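Local coordinates for pyridine nucleotide-disulphide oxidoreductase dimerisation region (Escherichia coli BL21, PDB 6KYY), which is a flavoprotein disulfide reductase that carries FAD, is induced by hypochlorous acid, binds copper(II) and is probably involved in resistance to reactive chlorine species, at residues B[61-66]-B[75-80]; B[148-153]-B[232-237]; B[283-288]-B[328-333]; B[383-388]-B[401-406]. One frame throughout, in Å; residues are numbered along the deposited sequence.

Contact 1: B[61-66]-B[75-80]; sequences LVHDAQ and IQRKNE
Leu61 and Lys78 have the closest CA atoms of two helix segments, 61-65 and 75-80, whose axes run roughly antiparallel at 148° and come no nearer than 10.0 Å. At that spacing side chains must do the bridging, in two layers. In the apolar layer Leu61 divides its two methyls between partners: CD2 meets Ile75 CD1 at 3.7 Å, while CD1 lies against the aliphatic part of Lys78, 3.9 Å from its CD. Lys78 begins by heading for Leu61, then bends at chi2 and chi3 and carries its ammonium off to the carbonyl oxygen of Leu159. In the polar layer Arg77 has CG anti to the backbone N (chi1 -168°) and turns at chi3, which brings NE to Asp64 OD2 at 3.0 Å in a salt bridge with a nearly straight N-H (162°). The oxygen sits in the guanidinium plane, whereas NE approaches from above the carboxylate plane, the two planes being strongly twisted. Both terminal nitrogens reach across the dimer interface, NH1 to the carbonyl of Arg376 and NH2 to that of Val377, both of the second subunit, so Asp64 is placed to hold Arg77 in that pose. The pair is a helical hairpin of the FAD-binding part; its first helix begins at Cys55, which with Cys50 holds copper here and probably forms the redox-active disulfide of this oxidoreductase.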
loop_
_atom_site.group_PDB
_atom_site.type_symbol
_atom_site.label_atom_id
_atom_site.label_comp_id
_atom_site.label_asym_id
_atom_site.label_seq_id
_atom_site.Cartn_x
_atom_site.Cartn_y
_atom_site.Cartn_z
ATOM N N LEU B 61 4.641 15.050 -6.987
ATOM C CA LEU B 61 6.040 15.274 -7.327
ATOM C C LEU B 61 6.940 14.202 -6.724
ATOM O O LEU B 61 7.908 13.772 -7.360
ATOM C CB LEU B 61 6.469 16.667 -6.864
ATOM C CG LEU B 61 6.009 17.798 -7.786
ATOM C CD1 LEU B 61 5.693 19.054 -6.994
ATOM C CD2 LEU B 61 7.055 18.083 -8.854
ATOM N N VAL B 62 6.640 13.760 -5.499
ATOM C CA VAL B 62 7.458 12.728 -4.862
ATOM C C VAL B 62 7.406 11.435 -5.667
ATOM O O VAL B 62 8.419 10.743 -5.824
ATOM C CB VAL B 62 7.014 12.507 -3.403
ATOM C CG1 VAL B 62 7.877 11.443 -2.739
ATOM C CG2 VAL B 62 7.099 13.804 -2.617
ATOM N N HIS B 63 6.228 11.092 -6.197
ATOM C CA HIS B 63 6.117 9.894 -7.022
ATOM C C HIS B 63 6.920 10.038 -8.309
ATOM O O HIS B 63 7.529 9.068 -8.779
ATOM C CB HIS B 63 4.651 9.601 -7.334
ATOM C CG HIS B 63 4.445 8.376 -8.170
ATOM N ND1 HIS B 63 4.378 8.416 -9.546
ATOM C CD2 HIS B 63 4.296 7.075 -7.825
ATOM C CE1 HIS B 63 4.194 7.194 -10.013
ATOM N NE2 HIS B 63 4.141 6.361 -8.989
ATOM N N ASP B 64 6.935 11.238 -8.894
ATOM C CA ASP B 64 7.764 11.472 -10.071
ATOM C C ASP B 64 9.233 11.590 -9.691
ATOM O O ASP B 64 10.111 11.138 -10.436
ATOM C CB ASP B 64 7.296 12.729 -10.803
ATOM C CG ASP B 64 6.261 12.432 -11.870
ATOM O OD1 ASP B 64 6.139 11.254 -12.270
ATOM O OD2 ASP B 64 5.570 13.375 -12.310
ATOM N N ALA B 65 9.520 12.194 -8.534
ATOM C CA ALA B 65 10.904 12.327 -8.092
ATOM C C ALA B 65 11.534 10.973 -7.798
ATOM O O ALA B 65 12.745 10.802 -7.979
ATOM C CB ALA B 65 10.979 13.227 -6.859
ATOM N N GLN B 66 10.736 10.002 -7.347
ATOM C CA GLN B 66 11.252 8.659 -7.118
ATOM C C GLN B 66 11.679 7.980 -8.412
ATOM O O GLN B 66 12.525 7.079 -8.375
ATOM C CB GLN B 66 10.203 7.807 -6.404
ATOM C CG GLN B 66 10.034 8.143 -4.933
ATOM C CD GLN B 66 8.923 7.350 -4.274
ATOM O OE1 GLN B 66 8.262 6.533 -4.916
ATOM N NE2 GLN B 66 8.710 7.587 -2.985
ATOM N N ILE B 75 6.482 19.037 -12.754
ATOM C CA ILE B 75 5.675 20.220 -12.465
ATOM C C ILE B 75 4.525 20.326 -13.458
ATOM O O ILE B 75 3.412 20.735 -13.105
ATOM C CB ILE B 75 6.556 21.484 -12.474
ATOM C CG1 ILE B 75 7.601 21.413 -11.359
ATOM C CG2 ILE B 75 5.707 22.738 -12.322
ATOM C CD1 ILE B 75 7.026 21.596 -9.971
ATOM N N GLN B 76 4.775 19.946 -14.714
ATOM C CA GLN B 76 3.710 19.938 -15.713
ATOM C C GLN B 76 2.623 18.936 -15.349
ATOM O O GLN B 76 1.429 19.243 -15.440
ATOM C CB GLN B 76 4.291 19.628 -17.093
ATOM C CG GLN B 76 3.271 19.647 -18.219
ATOM C CD GLN B 76 2.721 21.035 -18.489
ATOM O OE1 GLN B 76 3.330 22.041 -18.121
ATOM N NE2 GLN B 76 1.565 21.097 -19.139
ATOM N N ARG B 77 3.017 17.727 -14.935
ATOM C CA ARG B 77 2.029 16.741 -14.510
ATOM C C ARG B 77 1.376 17.149 -13.197
ATOM O O ARG B 77 0.183 16.900 -12.987
ATOM C CB ARG B 77 2.676 15.362 -14.380
ATOM C CG ARG B 77 1.674 14.228 -14.228
ATOM C CD ARG B 77 2.362 12.876 -14.148
ATOM N NE ARG B 77 2.691 12.502 -12.774
ATOM C CZ ARG B 77 1.829 11.959 -11.920
ATOM N NH1 ARG B 77 0.578 11.724 -12.292
ATOM N NH2 ARG B 77 2.219 11.650 -10.691
ATOM N N LYS B 78 2.145 17.770 -12.299
ATOM C CA LYS B 78 1.563 18.285 -11.065
ATOM C C LYS B 78 0.449 19.282 -11.365
ATOM O O LYS B 78 -0.615 19.239 -10.737
ATOM C CB LYS B 78 2.650 18.923 -10.201
ATOM C CG LYS B 78 2.131 19.667 -8.980
ATOM C CD LYS B 78 2.843 20.997 -8.799
ATOM C CE LYS B 78 1.947 22.159 -9.190
ATOM N NZ LYS B 78 2.697 23.442 -9.273
ATOM N N ASN B 79 0.666 20.166 -12.344
ATOM C CA ASN B 79 -0.363 21.135 -12.707
ATOM C C ASN B 79 -1.621 20.446 -13.224
ATOM O O ASN B 79 -2.740 20.850 -12.888
ATOM C CB ASN B 79 0.176 22.108 -13.754
ATOM C CG ASN B 79 1.065 23.175 -13.155
ATOM O OD1 ASN B 79 1.017 23.438 -11.955
ATOM N ND2 ASN B 79 1.886 23.796 -13.992
ATOM N N GLU B 80 -1.457 19.403 -14.042
ATOM C CA GLU B 80 -2.616 18.717 -14.607
ATOM C C GLU B 80 -3.444 18.028 -13.530
ATOM O O GLU B 80 -4.670 17.927 -13.659
ATOM C CB GLU B 80 -2.166 17.704 -15.658
ATOM C CG GLU B 80 -1.963 18.293 -17.044
ATOM C CD GLU B 80 -0.692 17.796 -17.708
ATOM O OE1 GLU B 80 -0.261 16.666 -17.397
ATOM O OE2 GLU B 80 -0.126 18.536 -18.540
#

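Contact 2: B[148-153]-B[232-237]; sequences TTPGVY and ISHHEN
Thr149 opens a type I beta turn, Thr149 to Val152, that packs against the edge strand 231-234 of a small three-stranded antiparallel sheet; Val152 itself begins one of the two border strands of the neighbouring five-stranded parallel sheet, whose GxGxxG-type turn is consistent with a Rossmann-like dinucleotide domain. The contact therefore fits one sheet against the border of another. His234 can be followed outward from its backbone. Its CB lies 3.5 Å from Thr149 CG2 and also near the proline, so the first carbon of the side chain is already covered by the turn. With chi1 at 77° the ring is set between the backbone N and the carbonyl carbon, and CG comes to 3.5 Å from Pro150 CD. Farther out, CD2 meets both CD and CG of Pro150, and ND1 keeps a looser contact with CD alone. Pro150 CD thus sits over one ring face, displaced toward the rim, in a CH-pi contact: it is 3.8 Å from the ring centroid and 24° off the normal. Thr149 and His234 run alongside each other in opposite senses, the methyl of the threonine resting beside the strand backbone. Its hydroxyl is hydrogen-bonded to the carbonyl oxygen of Gly145, which ties the turn to the preceding loop. Deeper in, Val152 and Ile232 meet nearly perpendicular and share apolar surroundings with Leu253 and Val239. Here the join is a single methyl pair, Val152 CG2 to Ile232 CG2 at 3.8 Å.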
loop_
_atom_site.group_PDB
_atom_site.type_symbol
_atom_site.label_atom_id
_atom_site.label_comp_id
_atom_site.label_asym_id
_atom_site.label_seq_id
_atom_site.Cartn_x
_atom_site.Cartn_y
_atom_site.Cartn_z
ATOM N N THR B 148 11.504 40.417 1.905
ATOM C CA THR B 148 11.930 41.172 0.732
ATOM C C THR B 148 12.863 40.393 -0.187
ATOM O O THR B 148 12.917 40.686 -1.387
ATOM C CB THR B 148 12.626 42.464 1.167
ATOM O OG1 THR B 148 14.027 42.218 1.343
ATOM C CG2 THR B 148 12.039 42.971 2.478
ATOM N N THR B 149 13.592 39.418 0.338
ATOM C CA THR B 149 14.611 38.730 -0.452
ATOM C C THR B 149 13.952 37.822 -1.491
ATOM O O THR B 149 13.096 37.005 -1.137
ATOM C CB THR B 149 15.530 37.931 0.469
ATOM O OG1 THR B 149 15.997 38.780 1.528
ATOM C CG2 THR B 149 16.724 37.396 -0.288
ATOM N N PRO B 150 14.329 37.928 -2.771
ATOM C CA PRO B 150 13.538 37.264 -3.823
ATOM C C PRO B 150 13.651 35.749 -3.840
ATOM O O PRO B 150 12.666 35.078 -4.167
ATOM C CB PRO B 150 14.093 37.879 -5.116
ATOM C CG PRO B 150 15.473 38.327 -4.763
ATOM C CD PRO B 150 15.402 38.769 -3.329
ATOM N N GLY B 151 14.812 35.184 -3.513
ATOM C CA GLY B 151 14.990 33.752 -3.638
ATOM C C GLY B 151 14.353 32.896 -2.566
ATOM O O GLY B 151 14.504 31.672 -2.600
ATOM N N VAL B 152 13.640 33.496 -1.617
ATOM C CA VAL B 152 13.016 32.772 -0.516
ATOM C C VAL B 152 11.595 32.394 -0.911
ATOM O O VAL B 152 10.889 33.175 -1.559
ATOM C CB VAL B 152 13.037 33.621 0.769
ATOM C CG1 VAL B 152 12.483 32.837 1.946
ATOM C CG2 VAL B 152 14.453 34.103 1.060
ATOM N N TYR B 153 11.164 31.194 -0.520
ATOM C CA TYR B 153 9.856 30.690 -0.906
ATOM C C TYR B 153 9.153 30.053 0.281
ATOM O O TYR B 153 9.787 29.560 1.218
ATOM C CB TYR B 153 9.958 29.656 -2.038
ATOM C CG TYR B 153 10.572 30.189 -3.310
ATOM C CD1 TYR B 153 9.806 30.894 -4.229
ATOM C CD2 TYR B 153 11.913 29.979 -3.599
ATOM C CE1 TYR B 153 10.361 31.382 -5.395
ATOM C CE2 TYR B 153 12.476 30.461 -4.761
ATOM C CZ TYR B 153 11.695 31.164 -5.655
ATOM O OH TYR B 153 12.253 31.645 -6.816
ATOM N N ILE B 232 18.858 37.055 6.217
ATOM C CA ILE B 232 18.712 36.457 4.896
ATOM C C ILE B 232 18.959 37.543 3.857
ATOM O O ILE B 232 18.334 38.607 3.906
ATOM C CB ILE B 232 17.316 35.829 4.715
ATOM C CG1 ILE B 232 16.989 34.922 5.905
ATOM C CG2 ILE B 232 17.237 35.068 3.402
ATOM C CD1 ILE B 232 15.745 34.086 5.721
ATOM N N SER B 233 19.868 37.274 2.920
ATOM C CA SER B 233 20.299 38.272 1.952
ATOM C C SER B 233 20.284 37.698 0.543
ATOM O O SER B 233 20.471 36.495 0.341
ATOM C CB SER B 233 21.714 38.784 2.274
ATOM O OG SER B 233 21.926 38.868 3.673
ATOM N N HIS B 234 20.053 38.578 -0.434
ATOM C CA HIS B 234 20.280 38.279 -1.845
ATOM C C HIS B 234 21.436 39.161 -2.307
ATOM O O HIS B 234 21.299 40.386 -2.403
ATOM C CB HIS B 234 19.013 38.479 -2.685
ATOM C CG HIS B 234 18.684 39.908 -2.991
ATOM N ND1 HIS B 234 18.440 40.845 -2.010
ATOM C CD2 HIS B 234 18.555 40.560 -4.172
ATOM C CE1 HIS B 234 18.177 42.012 -2.573
ATOM N NE2 HIS B 234 18.240 41.865 -3.884
ATOM N N HIS B 235 22.588 38.546 -2.549
ATOM C CA HIS B 235 23.768 39.318 -2.911
ATOM C C HIS B 235 24.016 39.250 -4.413
ATOM O O HIS B 235 23.928 40.271 -5.102
ATOM C CB HIS B 235 24.987 38.833 -2.122
ATOM C CG HIS B 235 25.059 39.380 -0.729
ATOM N ND1 HIS B 235 24.413 40.536 -0.348
ATOM C CD2 HIS B 235 25.699 38.927 0.376
ATOM C CE1 HIS B 235 24.653 40.774 0.929
ATOM N NE2 HIS B 235 25.430 39.812 1.392
ATOM N N GLU B 236 24.312 38.053 -4.939
ATOM C CA GLU B 236 24.542 37.928 -6.380
ATOM C C GLU B 236 24.036 36.553 -6.837
ATOM O O GLU B 236 24.796 35.594 -6.989
ATOM C CB GLU B 236 26.012 38.142 -6.750
ATOM C CG GLU B 236 27.017 37.416 -5.868
ATOM C CD GLU B 236 27.207 38.082 -4.522
ATOM O OE1 GLU B 236 26.768 39.241 -4.361
ATOM O OE2 GLU B 236 27.798 37.447 -3.624
ATOM N N ASN B 237 22.722 36.475 -7.049
ATOM C CA ASN B 237 21.974 35.390 -7.690
ATOM C C ASN B 237 21.779 34.156 -6.811
ATOM O O ASN B 237 21.174 33.186 -7.283
ATOM C CB ASN B 237 22.608 34.936 -9.015
ATOM C CG ASN B 237 21.576 34.500 -10.035
ATOM O OD1 ASN B 237 20.973 35.326 -10.718
ATOM N ND2 ASN B 237 21.360 33.193 -10.135
#

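Contact 3: B[283-288]-B[328-333]; sequences VDKRLH and STDDRK
Lys285 turns its CG into the position between its own backbone N and carbonyl carbon (chi1 43°) and bends at chi2, which lays its methylene chain across Ser328 and Asp330. Thr329 answers with a similar first torsion for OG1 (chi1 69°), placing that oxygen beside Lys285, 3.4 Å from CB, and sending CG2 toward the lysine carbonyl. Between these side chains runs the one backbone bond that joins the loops: Thr329 N donates to Lys285 O at 2.7 Å, in the carbonyl plane and on a lone pair, with an N-H angle of 163°. The same oxygen is approached by Ser328 CA in a CA-H...O contact of 3.4 Å. Ser328 OG lies close to Lys285 CB and CD but has its polar partner within its own loop, accepting from Asp330 N at 2.6 Å. That ST turn shapes the start of the 3-10 segment 329-331. Asp330 stands nearly perpendicular to the lysine chain; its OD1 remains 4.1 Å from Lys285 NZ, beyond salt-bridge distance. Leu287, two residues after Lys285, brings its CG toward Thr329 CG2 and packs on helix 307-321, which Arg332 also reaches through salt bridges to Asp312 and Asp313. The chemistry implies a junction fixed by one directed backbone bond, with lysine methylenes resting on serine and aspartate oxygens; Lys326 brings a like charge close to Lys285 NZ, which Asp330 may partly offset.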
loop_
_atom_site.group_PDB
_atom_site.type_symbol
_atom_site.label_atom_id
_atom_site.label_comp_id
_atom_site.label_asym_id
_atom_site.label_seq_id
_atom_site.Cartn_x
_atom_site.Cartn_y
_atom_site.Cartn_z
ATOM N N VAL B 283 -12.579 25.142 20.803
ATOM C CA VAL B 283 -13.704 24.304 20.407
ATOM C C VAL B 283 -13.964 23.231 21.456
ATOM O O VAL B 283 -13.096 22.880 22.258
ATOM C CB VAL B 283 -13.474 23.640 19.030
ATOM C CG1 VAL B 283 -13.815 24.605 17.911
ATOM C CG2 VAL B 283 -12.037 23.159 18.908
ATOM N N ASP B 284 -15.186 22.705 21.425
ATOM C CA ASP B 284 -15.590 21.592 22.272
ATOM C C ASP B 284 -14.937 20.305 21.774
ATOM O O ASP B 284 -14.111 20.299 20.855
ATOM C CB ASP B 284 -17.110 21.446 22.267
ATOM C CG ASP B 284 -17.799 22.397 23.216
ATOM O OD1 ASP B 284 -17.103 23.177 23.898
ATOM O OD2 ASP B 284 -19.046 22.360 23.279
ATOM N N LYS B 285 -15.319 19.183 22.387
ATOM C CA LYS B 285 -15.160 17.895 21.728
ATOM C C LYS B 285 -16.170 17.715 20.605
ATOM O O LYS B 285 -16.050 16.766 19.823
ATOM C CB LYS B 285 -15.289 16.756 22.743
ATOM C CG LYS B 285 -16.427 16.920 23.743
ATOM C CD LYS B 285 -17.196 15.621 23.931
ATOM C CE LYS B 285 -18.090 15.670 25.163
ATOM N NZ LYS B 285 -18.551 14.317 25.589
ATOM N N ARG B 286 -17.160 18.604 20.516
ATOM C CA ARG B 286 -18.112 18.644 19.419
ATOM C C ARG B 286 -17.826 19.787 18.454
ATOM O O ARG B 286 -18.705 20.165 17.672
ATOM C CB ARG B 286 -19.532 18.761 19.966
ATOM C CG ARG B 286 -19.892 17.664 20.934
ATOM C CD ARG B 286 -20.606 18.216 22.155
ATOM N NE ARG B 286 -19.697 18.433 23.275
ATOM C CZ ARG B 286 -20.070 18.409 24.549
ATOM N NH1 ARG B 286 -21.335 18.165 24.865
ATOM N NH2 ARG B 286 -19.177 18.616 25.507
ATOM N N LEU B 287 -16.617 20.353 18.513
ATOM C CA LEU B 287 -16.198 21.436 17.623
ATOM C C LEU B 287 -17.125 22.643 17.742
ATOM O O LEU B 287 -17.497 23.268 16.747
ATOM C CB LEU B 287 -16.104 20.949 16.179
ATOM C CG LEU B 287 -15.199 19.728 16.037
ATOM C CD1 LEU B 287 -15.649 18.871 14.877
ATOM C CD2 LEU B 287 -13.747 20.151 15.873
ATOM N N HIS B 288 -17.502 22.968 18.975
ATOM C CA HIS B 288 -18.353 24.111 19.272
ATOM C C HIS B 288 -17.481 25.271 19.733
ATOM O O HIS B 288 -16.768 25.153 20.736
ATOM C CB HIS B 288 -19.380 23.763 20.350
ATOM C CG HIS B 288 -20.620 23.112 19.822
ATOM N ND1 HIS B 288 -21.542 23.783 19.046
ATOM C CD2 HIS B 288 -21.098 21.854 19.968
ATOM C CE1 HIS B 288 -22.530 22.965 18.733
ATOM N NE2 HIS B 288 -22.285 21.787 19.280
ATOM N N SER B 328 -17.799 12.524 18.946
ATOM C CA SER B 328 -16.975 13.498 19.648
ATOM C C SER B 328 -15.520 13.335 19.237
ATOM O O SER B 328 -15.117 12.302 18.700
ATOM C CB SER B 328 -17.114 13.351 21.166
ATOM O OG SER B 328 -15.905 13.694 21.815
ATOM N N THR B 329 -14.730 14.384 19.490
ATOM C CA THR B 329 -13.286 14.255 19.342
ATOM C C THR B 329 -12.686 13.388 20.439
ATOM O O THR B 329 -11.561 12.901 20.283
ATOM C CB THR B 329 -12.605 15.628 19.338
ATOM O OG1 THR B 329 -12.687 16.215 20.643
ATOM C CG2 THR B 329 -13.252 16.550 18.315
ATOM N N ASP B 330 -13.411 13.183 21.543
ATOM C CA ASP B 330 -13.004 12.208 22.545
ATOM C C ASP B 330 -13.059 10.779 22.020
ATOM O O ASP B 330 -12.602 9.866 22.713
ATOM C CB ASP B 330 -13.883 12.325 23.795
ATOM C CG ASP B 330 -13.596 13.581 24.600
ATOM O OD1 ASP B 330 -14.445 13.955 25.438
ATOM O OD2 ASP B 330 -12.526 14.193 24.399
ATOM N N ASP B 331 -13.619 10.563 20.829
ATOM C CA ASP B 331 -13.625 9.247 20.204
ATOM C C ASP B 331 -12.315 8.922 19.501
ATOM O O ASP B 331 -12.149 7.792 19.032
ATOM C CB ASP B 331 -14.774 9.144 19.197
ATOM C CG ASP B 331 -16.127 9.004 19.863
ATOM O OD1 ASP B 331 -16.794 10.037 20.079
ATOM O OD2 ASP B 331 -16.526 7.861 20.165
ATOM N N ARG B 332 -11.392 9.876 19.418
ATOM C CA ARG B 332 -10.160 9.683 18.665
ATOM C C ARG B 332 -9.125 8.951 19.509
ATOM O O ARG B 332 -8.860 9.331 20.653
ATOM C CB ARG B 332 -9.605 11.030 18.207
ATOM C CG ARG B 332 -10.036 11.435 16.811
ATOM C CD ARG B 332 -9.864 12.927 16.599
ATOM N NE ARG B 332 -10.817 13.451 15.629
ATOM C CZ ARG B 332 -11.028 14.745 15.415
ATOM N NH1 ARG B 332 -10.352 15.651 16.108
ATOM N NH2 ARG B 332 -11.915 15.134 14.510
ATOM N N LYS B 333 -8.537 7.901 18.940
ATOM C CA LYS B 333 -7.460 7.184 19.604
ATOM C C LYS B 333 -6.539 6.590 18.550
ATOM O O LYS B 333 -6.977 6.219 17.458
ATOM C CB LYS B 333 -7.995 6.089 20.538
ATOM C CG LYS B 333 -8.678 4.925 19.841
ATOM C CD LYS B 333 -8.967 3.804 20.829
ATOM C CE LYS B 333 -9.953 2.795 20.264
ATOM N NZ LYS B 333 -9.861 1.488 20.974
#

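Contact 4: B[383-388]-B[401-406]; sequences GVLKAI and LLCVDS
Val384 and Leu402 form an antiparallel hydrogen-bonded pair, and Leu385 with Leu401 the adjoining non-hydrogen-bonded pair, where the start of strand 384-390 lies beside the last residues of strand 396-402. Leu402 N donates to Val384 O at 3.0 Å. The return bond, Val384 N to Leu402 O at 2.9 Å, is more bent at the hydrogen (132°). Leu402 O also receives a CA-H...O contact from Gly383, 3.1 Å from CA. The positive phi of Gly383 (105°) and the nearness of this carbonyl would both be hard to reconcile with a side chain there. On the face carrying Leu385 and Leu401, CD2 of Leu385 does most of the touching. It meets Leu401 CD2 at 3.8 Å, the two side chains crossing at a slant, and Cys403 SG at 3.5 Å. Cys403 brings its sulfur to that methyl with SG between the backbone N and carbonyl carbon (chi1 41°). Met409 of helix 406-418 touches both Leu401 and Cys403. On the other face, with Val384 and Leu402, helix 206-218 supplies Asn211 against both. The chemistry is thus divided: paired amides and carbonyls set the register of this hairpin in the dimerisation domain, while leucine methyls and a thiol sulfur pack the Leu385 and Leu401 face on helix 406-418, and the Val384 and Leu402 face meets helix 206-218.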
loop_
_atom_site.group_PDB
_atom_site.type_symbol
_atom_site.label_atom_id
_atom_site.label_comp_id
_atom_site.label_asym_id
_atom_site.label_seq_id
_atom_site.Cartn_x
_atom_site.Cartn_y
_atom_site.Cartn_z
ATOM N N GLY B 383 15.276 1.474 5.114
ATOM C CA GLY B 383 14.343 1.650 6.207
ATOM C C GLY B 383 14.429 0.521 7.218
ATOM O O GLY B 383 15.332 -0.319 7.193
ATOM N N VAL B 384 13.450 0.510 8.121
ATOM C CA VAL B 384 13.415 -0.454 9.216
ATOM C C VAL B 384 11.986 -0.533 9.730
ATOM O O VAL B 384 11.192 0.392 9.548
ATOM C CB VAL B 384 14.405 -0.055 10.341
ATOM C CG1 VAL B 384 13.868 1.129 11.134
ATOM C CG2 VAL B 384 14.699 -1.239 11.254
ATOM N N LEU B 385 11.650 -1.655 10.359
ATOM C CA LEU B 385 10.378 -1.837 11.041
ATOM C C LEU B 385 10.635 -2.048 12.525
ATOM O O LEU B 385 11.588 -2.734 12.908
ATOM C CB LEU B 385 9.603 -3.033 10.479
ATOM C CG LEU B 385 9.275 -3.034 8.987
ATOM C CD1 LEU B 385 8.211 -4.076 8.687
ATOM C CD2 LEU B 385 8.821 -1.657 8.542
ATOM N N LYS B 386 9.786 -1.454 13.358
ATOM C CA LYS B 386 9.868 -1.682 14.792
ATOM C C LYS B 386 8.515 -1.376 15.414
ATOM O O LYS B 386 7.826 -0.443 14.993
ATOM C CB LYS B 386 10.966 -0.831 15.444
ATOM C CG LYS B 386 10.657 0.652 15.498
ATOM C CD LYS B 386 11.660 1.405 16.347
ATOM C CE LYS B 386 11.508 1.066 17.816
ATOM N NZ LYS B 386 12.472 1.836 18.646
ATOM N N ALA B 387 8.136 -2.182 16.401
ATOM C CA ALA B 387 6.912 -1.971 17.154
ATOM C C ALA B 387 7.166 -2.346 18.605
ATOM O O ALA B 387 8.192 -2.941 18.946
ATOM C CB ALA B 387 5.743 -2.773 16.577
ATOM N N ILE B 388 6.220 -1.986 19.465
ATOM C CA ILE B 388 6.358 -2.156 20.906
ATOM C C ILE B 388 5.189 -2.995 21.398
ATOM O O ILE B 388 4.025 -2.638 21.178
ATOM C CB ILE B 388 6.415 -0.805 21.634
ATOM C CG1 ILE B 388 7.510 0.070 21.021
ATOM C CG2 ILE B 388 6.671 -1.008 23.119
ATOM C CD1 ILE B 388 7.181 1.537 21.019
ATOM N N LEU B 401 6.963 2.339 11.102
ATOM C CA LEU B 401 7.055 1.661 9.815
ATOM C C LEU B 401 7.777 2.583 8.839
ATOM O O LEU B 401 7.164 3.465 8.233
ATOM C CB LEU B 401 5.665 1.271 9.321
ATOM C CG LEU B 401 4.923 0.320 10.266
ATOM C CD1 LEU B 401 3.669 -0.234 9.616
ATOM C CD2 LEU B 401 5.831 -0.813 10.721
ATOM N N LEU B 402 9.088 2.389 8.714
ATOM C CA LEU B 402 9.929 3.140 7.786
ATOM C C LEU B 402 10.223 2.217 6.611
ATOM O O LEU B 402 11.239 1.520 6.581
ATOM C CB LEU B 402 11.202 3.612 8.476
ATOM C CG LEU B 402 12.129 4.529 7.679
ATOM C CD1 LEU B 402 11.357 5.688 7.074
ATOM C CD2 LEU B 402 13.262 5.039 8.557
ATOM N N CYS B 403 9.319 2.206 5.638
ATOM C CA CYS B 403 9.426 1.293 4.514
ATOM C C CYS B 403 8.694 1.888 3.321
ATOM O O CYS B 403 7.967 2.877 3.438
ATOM C CB CYS B 403 8.846 -0.077 4.863
ATOM S SG CYS B 403 7.325 0.034 5.812
ATOM N N VAL B 404 8.901 1.270 2.159
ATOM C CA VAL B 404 8.082 1.590 1.001
ATOM C C VAL B 404 6.658 1.119 1.263
ATOM O O VAL B 404 6.434 0.054 1.856
ATOM C CB VAL B 404 8.663 0.945 -0.268
ATOM C CG1 VAL B 404 9.782 1.808 -0.832
ATOM C CG2 VAL B 404 9.168 -0.456 0.034
ATOM N N ASP B 405 5.684 1.928 0.840
ATOM C CA ASP B 405 4.264 1.661 1.076
ATOM C C ASP B 405 3.934 1.615 2.566
ATOM O O ASP B 405 3.006 0.919 2.987
ATOM C CB ASP B 405 3.812 0.370 0.388
ATOM C CG ASP B 405 3.463 0.580 -1.068
ATOM O OD1 ASP B 405 2.850 1.621 -1.386
ATOM O OD2 ASP B 405 3.803 -0.290 -1.897
ATOM N N SER B 406 4.686 2.362 3.377
ATOM C CA SER B 406 4.385 2.424 4.804
ATOM C C SER B 406 3.043 3.097 5.065
ATOM O O SER B 406 2.374 2.780 6.055
ATOM C CB SER B 406 5.497 3.169 5.540
ATOM O OG SER B 406 5.776 4.406 4.913
#

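Followed from the N terminus, the four contacts come in series; none nests in or crosses another. Contact 1 closes first, a short loop of eight residues between two consecutive helices of the FAD-binding part. Contact 2 spans 78 residues and brings the border of the five-stranded parallel sheet to the small antiparallel sheet. Contact 3 then joins the loop before strand 294-296 to the one leading into strand 337-339, and contact 4 closes a hairpin in the dimerisation domain. Contacts 2 and 3 lie farthest apart, with centres about 44 Å from each other, whereas contacts 1 and 4 approach to about 6 Å between nearest atoms without touching.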